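Local atomic coordinates of ferredoxin (Mycobacterium smegmatis, PDB entry 2V2K), a protein that transfers electrons in a wide variety of metabolic reactions by means of bound iron-sulfur clusters. Residues C24-A29 against Y33-E38; G79-G82 against K86-Q89; S65-A70 against Q95-L100. All coordinates share one frame; numbering follows the deposited sequence.

Interaction 1: C24-A29 against Y33-E38. With F3S (Fe3-s4 cluster), chain C.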
ATOM      1  N   CYS A  24       1.566  -8.389   4.921  1.00 20.00           N
ATOM      2  CA  CYS A  24       2.563  -7.507   4.231  1.00 20.61           C
ATOM      3  C   CYS A  24       2.038  -6.134   3.778  1.00 20.29           C
ATOM      4  O   CYS A  24       2.691  -5.458   2.965  1.00 19.55           O
ATOM      5  CB  CYS A  24       3.188  -8.217   3.035  1.00 20.02           C
ATOM      6  SG  CYS A  24       2.082  -8.415   1.646  1.00 23.07           S
ATOM      7  N   ILE A  25       0.893  -5.702   4.333  1.00 20.17           N
ATOM      8  CA  ILE A  25       0.266  -4.437   3.991  1.00 20.60           C
ATOM      9  C   ILE A  25       0.436  -3.507   5.194  1.00 19.99           C
ATOM     10  O   ILE A  25      -0.127  -3.748   6.250  1.00 20.91           O
ATOM     11  CB  ILE A  25      -1.230  -4.567   3.577  1.00 21.41           C
ATOM     12  CG1 ILE A  25      -1.450  -5.770   2.638  1.00 21.53           C
ATOM     13  CG2 ILE A  25      -1.685  -3.209   2.914  1.00 20.79           C
ATOM     14  CD1 ILE A  25      -2.832  -5.876   1.971  1.00 21.15           C
ATOM     15  N   TYR A  26       1.256  -2.473   4.999  1.00 19.65           N
ATOM     16  CA  TYR A  26       1.743  -1.605   6.072  1.00 20.07           C
ATOM     17  C   TYR A  26       1.134  -0.208   5.986  1.00 20.32           C
ATOM     18  O   TYR A  26       0.921   0.305   4.884  1.00 20.20           O
ATOM     19  CB  TYR A  26       3.259  -1.471   6.025  1.00 19.96           C
ATOM     20  CG  TYR A  26       4.076  -2.740   6.265  1.00 18.87           C
ATOM     21  CD1 TYR A  26       4.852  -2.894   7.415  1.00 21.33           C
ATOM     22  CD2 TYR A  26       4.103  -3.791   5.327  1.00 17.87           C
ATOM     23  CE1 TYR A  26       5.642  -4.061   7.631  1.00 21.44           C
ATOM     24  CE2 TYR A  26       4.898  -4.947   5.538  1.00 20.02           C
ATOM     25  CZ  TYR A  26       5.655  -5.070   6.688  1.00 19.56           C
ATOM     26  OH  TYR A  26       6.415  -6.212   6.901  1.00 19.51           O
ATOM     27  N   GLU A  27       0.921   0.411   7.147  1.00 21.20           N
ATOM     28  CA  GLU A  27       0.219   1.697   7.209  1.00 22.25           C
ATOM     29  C   GLU A  27       1.148   2.914   7.321  1.00 22.15           C
ATOM     30  O   GLU A  27       1.978   2.978   8.225  1.00 21.95           O
ATOM     31  CB  GLU A  27      -0.745   1.719   8.390  1.00 22.67           C
ATOM     32  CG  GLU A  27      -1.695   2.908   8.361  1.00 24.61           C
ATOM     33  CD  GLU A  27      -2.687   2.916   9.492  1.00 27.62           C
ATOM     34  OE1 GLU A  27      -2.731   1.929  10.264  1.00 30.08           O
ATOM     35  OE2 GLU A  27      -3.420   3.929   9.637  1.00 32.33           O
ATOM     36  N   GLY A  28       0.964   3.870   6.417  1.00 22.16           N
ATOM     37  CA  GLY A  28       1.610   5.191   6.494  1.00 22.46           C
ATOM     38  C   GLY A  28       0.601   6.234   6.982  1.00 22.16           C
ATOM     39  O   GLY A  28      -0.542   5.911   7.294  1.00 21.74           O
ATOM     40  N   ALA A  29       1.036   7.487   7.043  1.00 22.31           N
ATOM     41  CA  ALA A  29       0.163   8.608   7.360  1.00 22.44           C
ATOM     42  C   ALA A  29      -0.937   8.835   6.323  1.00 22.23           C
ATOM     43  O   ALA A  29      -2.060   9.191   6.690  1.00 22.89           O
ATOM     44  CB  ALA A  29       0.999   9.880   7.514  1.00 22.21           C
ATOM     45  N   TYR A  33       0.457   0.474   2.101  1.00 19.71           N
ATOM     46  CA  TYR A  33       1.497   0.086   1.132  1.00 19.98           C
ATOM     47  C   TYR A  33       1.752  -1.419   1.206  1.00 20.19           C
ATOM     48  O   TYR A  33       1.891  -1.979   2.313  1.00 19.42           O
ATOM     49  CB  TYR A  33       2.803   0.835   1.423  1.00 20.40           C
ATOM     50  CG  TYR A  33       2.711   2.363   1.465  1.00 19.66           C
ATOM     51  CD1 TYR A  33       2.313   3.048   2.627  1.00 21.94           C
ATOM     52  CD2 TYR A  33       3.031   3.115   0.350  1.00 22.80           C
ATOM     53  CE1 TYR A  33       2.244   4.455   2.653  1.00 21.58           C
ATOM     54  CE2 TYR A  33       2.961   4.514   0.363  1.00 21.80           C
ATOM     55  CZ  TYR A  33       2.578   5.169   1.522  1.00 23.24           C
ATOM     56  OH  TYR A  33       2.515   6.549   1.496  1.00 22.76           O
ATOM     57  N   ILE A  34       1.772  -2.082   0.059  1.00 20.17           N
ATOM     58  CA  ILE A  34       2.075  -3.537  -0.030  1.00 19.41           C
ATOM     59  C   ILE A  34       3.575  -3.712  -0.198  1.00 19.46           C
ATOM     60  O   ILE A  34       4.177  -3.131  -1.131  1.00 17.85           O
ATOM     61  CB  ILE A  34       1.320  -4.223  -1.189  1.00 18.79           C
ATOM     62  CG1 ILE A  34      -0.186  -4.230  -0.874  1.00 20.04           C
ATOM     63  CG2 ILE A  34       1.910  -5.623  -1.478  1.00 18.11           C
ATOM     64  CD1 ILE A  34      -1.113  -4.716  -1.991  1.00 18.66           C
ATOM     65  N   HIS A  35       4.192  -4.504   0.680  1.00 19.09           N
ATOM     66  CA  HIS A  35       5.637  -4.746   0.575  1.00 19.89           C
ATOM     67  C   HIS A  35       5.921  -5.686  -0.581  1.00 20.12           C
ATOM     68  O   HIS A  35       5.518  -6.850  -0.517  1.00 20.78           O
ATOM     69  CB  HIS A  35       6.178  -5.360   1.871  1.00 19.23           C
ATOM     70  CG  HIS A  35       7.649  -5.228   2.017  1.00 21.14           C
ATOM     71  ND1 HIS A  35       8.518  -5.473   0.979  1.00 23.48           N
ATOM     72  CD2 HIS A  35       8.415  -4.858   3.071  1.00 20.68           C
ATOM     73  CE1 HIS A  35       9.755  -5.244   1.382  1.00 23.07           C
ATOM     74  NE2 HIS A  35       9.719  -4.851   2.639  1.00 22.74           N
ATOM     75  N   PRO A  36       6.607  -5.193  -1.629  1.00 20.25           N
ATOM     76  CA  PRO A  36       6.815  -5.983  -2.852  1.00 21.20           C
ATOM     77  C   PRO A  36       7.738  -7.204  -2.720  1.00 22.18           C
ATOM     78  O   PRO A  36       7.725  -8.076  -3.599  1.00 22.75           O
ATOM     79  CB  PRO A  36       7.454  -4.977  -3.821  1.00 21.24           C
ATOM     80  CG  PRO A  36       8.083  -4.002  -2.995  1.00 20.94           C
ATOM     81  CD  PRO A  36       7.265  -3.874  -1.743  1.00 21.05           C
ATOM     82  N   ASP A  37       8.544  -7.252  -1.659  1.00 22.65           N
ATOM     83  CA  ASP A  37       9.420  -8.401  -1.384  1.00 23.52           C
ATOM     84  C   ASP A  37       8.808  -9.399  -0.381  1.00 23.12           C
ATOM     85  O   ASP A  37       9.424 -10.420  -0.085  1.00 25.91           O
ATOM     86  CB  ASP A  37      10.773  -7.908  -0.875  1.00 23.91           C
ATOM     87  CG  ASP A  37      11.406  -6.879  -1.800  1.00 25.84           C
ATOM     88  OD1 ASP A  37      11.494  -7.145  -3.022  1.00 30.11           O
ATOM     89  OD2 ASP A  37      11.826  -5.811  -1.309  1.00 28.75           O
ATOM     90  N   GLU A  38       7.628  -9.089   0.153  1.00 20.81           N
ATOM     91  CA  GLU A  38       6.915  -9.954   1.068  1.00 20.39           C
ATOM     92  C   GLU A  38       5.608 -10.487   0.447  1.00 20.25           C
ATOM     93  O   GLU A  38       5.181 -11.603   0.767  1.00 20.82           O
ATOM     94  CB  GLU A  38       6.640  -9.226   2.403  1.00 20.16           C
ATOM     95  CG  GLU A  38       7.925  -8.855   3.165  1.00 19.48           C
ATOM     96  CD  GLU A  38       7.714  -8.059   4.461  1.00 19.99           C
ATOM     97  OE1 GLU A  38       6.543  -7.787   4.872  1.00 21.12           O
ATOM     98  OE2 GLU A  38       8.742  -7.735   5.088  1.00 21.97           O
TER
HETATM   99 FE1  F3S C 107      -0.022  -9.795  -1.672  1.00 14.17          FE
HETATM  100 FE3  F3S C 107      -2.650  -9.098  -1.302  1.00 13.82          FE
HETATM  101 FE4  F3S C 107      -1.245 -10.319   0.655  1.00 15.68          FE
HETATM  102  S1  F3S C 107      -1.726 -10.046  -3.156  1.00 16.10           S
HETATM  103  S2  F3S C 107       0.201 -11.725  -0.443  1.00 15.59           S
HETATM  104  S3  F3S C 107      -0.803  -8.203  -0.247  1.00 14.13           S
HETATM  105  S4  F3S C 107      -3.455 -10.752   0.091  1.00 16.02           S

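Interaction 2: G79-G82 against K86-Q89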
ATOM      1  N   GLY A  79      13.103  -1.779   5.839  1.00 22.75           N
ATOM      2  CA  GLY A  79      13.664  -3.033   5.330  1.00 22.54           C
ATOM      3  C   GLY A  79      12.540  -4.019   5.029  1.00 22.80           C
ATOM      4  O   GLY A  79      11.560  -3.690   4.352  1.00 22.91           O
ATOM      5  N   SER A  80      12.659  -5.227   5.566  1.00 22.84           N
ATOM      6  CA  SER A  80      11.601  -6.229   5.460  1.00 22.87           C
ATOM      7  C   SER A  80      11.293  -6.781   6.844  1.00 22.70           C
ATOM      8  O   SER A  80      11.852  -7.794   7.249  1.00 22.56           O
ATOM      9  CB  SER A  80      12.009  -7.336   4.488  1.00 23.36           C
ATOM     10  OG  SER A  80      11.031  -8.379   4.419  1.00 23.58           O
ATOM     11  N   PRO A  81      10.413  -6.094   7.590  1.00 23.40           N
ATOM     12  CA  PRO A  81      10.112  -6.522   8.969  1.00 23.51           C
ATOM     13  C   PRO A  81       9.431  -7.876   9.058  1.00 23.71           C
ATOM     14  O   PRO A  81       9.492  -8.514  10.100  1.00 23.84           O
ATOM     15  CB  PRO A  81       9.191  -5.407   9.493  1.00 23.15           C
ATOM     16  CG  PRO A  81       9.421  -4.222   8.534  1.00 23.75           C
ATOM     17  CD  PRO A  81       9.694  -4.867   7.222  1.00 23.61           C
ATOM     18  N   GLY A  82       8.777  -8.308   7.973  1.00 23.59           N
ATOM     19  CA  GLY A  82       8.162  -9.622   7.926  1.00 23.81           C
ATOM     20  C   GLY A  82       6.839  -9.704   8.659  1.00 23.99           C
ATOM     21  O   GLY A  82       6.439 -10.796   9.090  1.00 24.20           O
ATOM     22  N   LYS A  86       3.294  -5.877  14.029  1.00 31.56           N
ATOM     23  CA  LYS A  86       4.213  -5.417  15.051  1.00 31.94           C
ATOM     24  C   LYS A  86       4.771  -3.998  14.820  1.00 31.55           C
ATOM     25  O   LYS A  86       5.171  -3.321  15.779  1.00 31.47           O
ATOM     26  CB  LYS A  86       5.379  -6.400  15.166  1.00 32.50           C
ATOM     27  CG  LYS A  86       6.189  -6.604  13.866  1.00 33.90           C
ATOM     28  CD  LYS A  86       7.016  -7.883  13.998  1.00 35.63           C
ATOM     29  CE  LYS A  86       7.255  -8.567  12.680  1.00 35.52           C
ATOM     30  NZ  LYS A  86       7.555 -10.008  12.935  1.00 36.32           N
ATOM     31  N   VAL A  87       4.810  -3.570  13.562  1.00 30.72           N
ATOM     32  CA  VAL A  87       5.294  -2.243  13.164  1.00 30.40           C
ATOM     33  C   VAL A  87       4.265  -1.132  13.462  1.00 30.01           C
ATOM     34  O   VAL A  87       4.618  -0.051  13.965  1.00 28.70           O
ATOM     35  CB  VAL A  87       5.655  -2.237  11.641  1.00 30.59           C
ATOM     36  CG1 VAL A  87       6.086  -0.875  11.178  1.00 30.28           C
ATOM     37  CG2 VAL A  87       6.767  -3.262  11.357  1.00 32.66           C
ATOM     38  N   GLY A  88       3.001  -1.398  13.143  1.00 29.17           N
ATOM     39  CA  GLY A  88       1.946  -0.395  13.261  1.00 29.50           C
ATOM     40  C   GLY A  88       2.131   0.746  12.268  1.00 29.66           C
ATOM     41  O   GLY A  88       2.883   0.607  11.287  1.00 29.74           O
ATOM     42  N   GLN A  89       1.453   1.873  12.518  1.00 29.64           N
ATOM     43  CA  GLN A  89       1.532   3.015  11.619  1.00 30.20           C
ATOM     44  C   GLN A  89       2.880   3.690  11.772  1.00 30.03           C
ATOM     45  O   GLN A  89       3.325   3.908  12.900  1.00 30.23           O
ATOM     46  CB  GLN A  89       0.424   4.048  11.908  1.00 30.80           C
ATOM     47  CG  GLN A  89       0.167   5.020  10.750  1.00 33.13           C
ATOM     48  CD  GLN A  89       0.676   6.439  10.951  1.00 37.73           C
ATOM     49  OE1 GLN A  89       1.843   6.670  11.291  1.00 42.22           O
ATOM     50  NE2 GLN A  89      -0.211   7.416  10.712  1.00 39.13           N
TER

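Interaction 3: S65-A70 against Q95-L100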
ATOM      1  N   SER A  65       0.673   4.968 -12.598  1.00 27.69           N
ATOM      2  CA  SER A  65       1.806   4.060 -12.805  1.00 27.90           C
ATOM      3  C   SER A  65       2.968   4.253 -11.812  1.00 27.70           C
ATOM      4  O   SER A  65       3.749   3.329 -11.592  1.00 28.73           O
ATOM      5  CB  SER A  65       2.312   4.125 -14.250  1.00 28.31           C
ATOM      6  OG  SER A  65       2.789   5.415 -14.580  1.00 28.64           O
ATOM      7  N   SER A  66       3.068   5.424 -11.186  1.00 27.14           N
ATOM      8  CA  SER A  66       4.175   5.699 -10.284  1.00 27.07           C
ATOM      9  C   SER A  66       3.971   5.071  -8.893  1.00 26.18           C
ATOM     10  O   SER A  66       4.910   5.010  -8.102  1.00 25.27           O
ATOM     11  CB  SER A  66       4.392   7.206 -10.156  1.00 27.62           C
ATOM     12  OG  SER A  66       3.347   7.764  -9.371  1.00 30.45           O
ATOM     13  N   TYR A  67       2.758   4.590  -8.615  1.00 25.59           N
ATOM     14  CA  TYR A  67       2.445   4.004  -7.297  1.00 25.01           C
ATOM     15  C   TYR A  67       3.170   2.690  -6.970  1.00 24.45           C
ATOM     16  O   TYR A  67       3.466   2.444  -5.815  1.00 23.10           O
ATOM     17  CB  TYR A  67       0.923   3.890  -7.058  1.00 25.51           C
ATOM     18  CG  TYR A  67       0.312   5.204  -6.620  1.00 24.55           C
ATOM     19  CD1 TYR A  67       0.178   5.524  -5.266  1.00 24.60           C
ATOM     20  CD2 TYR A  67      -0.085   6.150  -7.558  1.00 25.19           C
ATOM     21  CE1 TYR A  67      -0.361   6.736  -4.862  1.00 25.66           C
ATOM     22  CE2 TYR A  67      -0.611   7.363  -7.171  1.00 25.42           C
ATOM     23  CZ  TYR A  67      -0.759   7.666  -5.823  1.00 25.97           C
ATOM     24  OH  TYR A  67      -1.280   8.897  -5.439  1.00 26.82           O
ATOM     25  N   ALA A  68       3.493   1.872  -7.969  1.00 23.86           N
ATOM     26  CA  ALA A  68       4.325   0.688  -7.720  1.00 24.02           C
ATOM     27  C   ALA A  68       5.679   1.012  -7.085  1.00 23.62           C
ATOM     28  O   ALA A  68       6.053   0.409  -6.093  1.00 24.30           O
ATOM     29  CB  ALA A  68       4.519  -0.120  -9.013  1.00 24.32           C
ATOM     30  N   GLN A  69       6.424   1.957  -7.664  1.00 23.72           N
ATOM     31  CA  GLN A  69       7.641   2.436  -7.013  1.00 24.12           C
ATOM     32  C   GLN A  69       7.400   3.050  -5.622  1.00 23.69           C
ATOM     33  O   GLN A  69       8.253   2.921  -4.734  1.00 23.67           O
ATOM     34  CB  GLN A  69       8.352   3.474  -7.880  1.00 25.16           C
ATOM     35  CG  GLN A  69       9.746   3.806  -7.380  1.00 27.71           C
ATOM     36  CD  GLN A  69      10.693   2.606  -7.439  1.00 31.91           C
ATOM     37  OE1 GLN A  69      11.337   2.253  -6.444  1.00 33.69           O
ATOM     38  NE2 GLN A  69      10.765   1.963  -8.608  1.00 34.68           N
ATOM     39  N   ALA A  70       6.257   3.706  -5.448  1.00 23.02           N
ATOM     40  CA  ALA A  70       5.925   4.339  -4.178  1.00 22.74           C
ATOM     41  C   ALA A  70       5.761   3.304  -3.071  1.00 21.82           C
ATOM     42  O   ALA A  70       6.178   3.526  -1.934  1.00 21.93           O
ATOM     43  CB  ALA A  70       4.660   5.174  -4.317  1.00 22.65           C
ATOM     44  N   GLN A  95       8.125  10.972  -0.457  1.00 28.00           N
ATOM     45  CA  GLN A  95       7.892  12.395  -0.763  1.00 29.05           C
ATOM     46  C   GLN A  95       6.698  12.640  -1.700  1.00 29.50           C
ATOM     47  O   GLN A  95       5.840  13.488  -1.414  1.00 29.41           O
ATOM     48  CB  GLN A  95       9.145  13.035  -1.357  1.00 29.37           C
ATOM     49  CG  GLN A  95       9.152  14.565  -1.299  1.00 31.52           C
ATOM     50  CD  GLN A  95       9.097  15.112   0.130  1.00 33.63           C
ATOM     51  OE1 GLN A  95       9.920  14.748   0.977  1.00 35.75           O
ATOM     52  NE2 GLN A  95       8.121  15.992   0.399  1.00 34.24           N
ATOM     53  N   ALA A  96       6.656  11.882  -2.796  1.00 29.85           N
ATOM     54  CA  ALA A  96       5.608  11.988  -3.819  1.00 29.90           C
ATOM     55  C   ALA A  96       4.192  11.876  -3.255  1.00 29.45           C
ATOM     56  O   ALA A  96       3.279  12.534  -3.749  1.00 30.46           O
ATOM     57  CB  ALA A  96       5.820  10.919  -4.907  1.00 29.96           C
ATOM     58  N   ILE A  97       4.006  11.040  -2.236  1.00 28.49           N
ATOM     59  CA  ILE A  97       2.701  10.873  -1.579  1.00 28.45           C
ATOM     60  C   ILE A  97       2.509  11.930  -0.458  1.00 28.15           C
ATOM     61  O   ILE A  97       1.403  12.453  -0.264  1.00 27.05           O
ATOM     62  CB  ILE A  97       2.500   9.402  -1.065  1.00 28.29           C
ATOM     63  CG1 ILE A  97       2.162   8.474  -2.233  1.00 29.95           C
ATOM     64  CG2 ILE A  97       1.339   9.290  -0.068  1.00 27.75           C
ATOM     65  CD1 ILE A  97       3.275   8.196  -3.124  1.00 34.02           C
ATOM     66  N   LYS A  98       3.578  12.248   0.271  1.00 27.91           N
ATOM     67  CA  LYS A  98       3.515  13.291   1.300  1.00 28.36           C
ATOM     68  C   LYS A  98       3.067  14.623   0.711  1.00 27.86           C
ATOM     69  O   LYS A  98       2.357  15.375   1.359  1.00 28.42           O
ATOM     70  CB  LYS A  98       4.875  13.498   1.964  1.00 28.70           C
ATOM     71  CG  LYS A  98       5.163  12.509   3.050  1.00 30.51           C
ATOM     72  CD  LYS A  98       6.333  12.965   3.903  1.00 32.82           C
ATOM     73  CE  LYS A  98       7.649  12.834   3.183  1.00 34.33           C
ATOM     74  NZ  LYS A  98       8.764  12.916   4.159  1.00 36.83           N
ATOM     75  N   ASP A  99       3.498  14.909  -0.513  1.00 27.35           N
ATOM     76  CA  ASP A  99       3.206  16.175  -1.164  1.00 27.71           C
ATOM     77  C   ASP A  99       1.792  16.312  -1.711  1.00 27.20           C
ATOM     78  O   ASP A  99       1.370  17.420  -1.990  1.00 26.71           O
ATOM     79  CB  ASP A  99       4.188  16.411  -2.307  1.00 28.17           C
ATOM     80  CG  ASP A  99       5.605  16.702  -1.823  1.00 31.09           C
ATOM     81  OD1 ASP A  99       5.803  17.076  -0.632  1.00 34.09           O
ATOM     82  OD2 ASP A  99       6.529  16.558  -2.658  1.00 34.92           O
ATOM     83  N   LEU A 100       1.048  15.218  -1.862  1.00 26.16           N
ATOM     84  CA  LEU A 100      -0.322  15.323  -2.377  1.00 26.13           C
ATOM     85  C   LEU A 100      -1.214  16.216  -1.487  1.00 26.30           C
ATOM     86  O   LEU A 100      -1.181  16.093  -0.279  1.00 24.98           O
ATOM     87  CB  LEU A 100      -0.962  13.933  -2.478  1.00 26.29           C
ATOM     88  CG  LEU A 100      -0.383  12.959  -3.496  1.00 25.38           C
ATOM     89  CD1 LEU A 100      -1.040  11.609  -3.300  1.00 24.33           C
ATOM     90  CD2 LEU A 100      -0.584  13.447  -4.912  1.00 27.00           C
TER

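Interaction 1: C24-A29 against Y33-E38
I25 lies side by side with I34, the two side chains pointing the same way and touching CG1 to CG1 at 4.0 Å; together they form the cluster-facing side of an antiparallel beta hairpin in a 7Fe ferredoxin. In I34 the CG2 branch is anti to the backbone N and CG1 stands beside it (chi1 -68°); CG2 and CD1 both reach sulfide S3 of the bound three-iron cluster, as do CG1 and CD1 of I25. The SG of C24 also approaches S3, at 3.5 Å, without being an iron ligand.

The strands are tied by two bonds between Y26 and Y33, a hydrogen-bonded pair: Y26 N gives a nearly straight bond to Y33 O (2.8 Å), and Y33 N returns a more bent one to Y26 O (146° at the hydrogen). Just past them, H35 N bonds to C24 O. On the other face the Y33 ring borders G28 CA at its edge, while its hydroxyl goes to D93.

E38 curls back over C24, CB against CB at 3.7 Å. OE2 of its carboxylate bonds to S80 and G82, whereas OE1 takes the Y26 hydroxyl on its syn lone pair, with OH and OE1 2.6 Å apart and the ring and carboxylate planes turned 50° from each other.

Interaction 2: G79-G82 against K86-Q89
The pyrrolidine ring of P81 is the only ring in this contact, and V87 meets it along the CB–CG side: CG2 of V87 sits almost level with the ring, 3.7 Å from P81 CB and 4.0 Å from P81 CG. Over one face of the same ring comes the hydroxyl end of Y26, so the ring is met by one group over a face and by another at its rim. The rotation of V87 that sets CG1 anti to the backbone N (chi1 177°) leaves CG2 beside that N and turns it to P81.

A second approach runs alongside. The K86 chain leaves the backbone with CG between N and the carbonyl carbon (chi1 59°) and then stretches out, which carries CE to 3.4 Å from P81 O. Its amino group stays 3.7 Å from that oxygen, NZ to O, and G82 O is farther still. No hydrogen bond crosses the contact; P81 and V87 meet by van der Waals packing, and the amino group may add a weak electrostatic attraction to the two carbonyls. Positive phi at G82 (78°) turns the chain just after the proline, and G88 does likewise as it leaves the short helix.

This is surface packing of the turn leading into helix 84-87 against the end of that helix. Beneath them lies strand 25-27, whose Y26 touches both P81 and V87.

Interaction 3: S65-A70 against Q95-L100
A70 and I97 make the tightest apolar touch here, the methyl CB of A70 meeting I97 CD1 at 3.5 Å. I97 bridges two residues of the opposing segment: its CG1 also lies 4.0 Å from Y67 CE1, approaching the ring obliquely. A bend about the second torsion (chi2 72°) swings CD1 away from the line of the chain and onto A70. Further along, L100 comes from the direction opposite to Y67 and places CD1 3.5 Å from the tyrosine OH. The backbones come nearest at A70 and A96, CA to CA 7.7 Å.

Polar bonding works within each segment or reaches beyond both, and none crosses between them. Q95 NE2 reaches one helical turn along to D99 OD1 (2.8 Å), on the syn side but 35° out of the carboxylate plane. The Y67 hydroxyl has its hydrogen-bond partner in E6, so the atom that L100 touches has a polar partner all the same.

In the fold, this is buried packing that joins helix 67-73 to the short C-terminal helix 95-98. M31, just ahead of strand 32-34, touches both Y67 and I97, while R30 lies against I97 and bonds to L100 O.

Overall arrangement
Interaction 1 is a buried contact near the centre of the chain and lies directly on a three-iron cluster; interactions 2 and 3 are built from later parts of the chain and lie on different sides of it. By nearest atoms, G82 of interaction 2 is about 12 Å from a bound cluster, and the Y67 side chain of interaction 3 about 10 Å. Interactions 1 and 2 are joined by probable hydrogen bonds, E38 OE2 to S80 OG at 2.5 Å and H35 NE2 to G79 O at 2.8 Å. Interactions 1 and 3 meet by packing, with Y33 OH 3.4 Å from I97 CG2. Interactions 2 and 3 do not touch, their centres being about 20 Å apart.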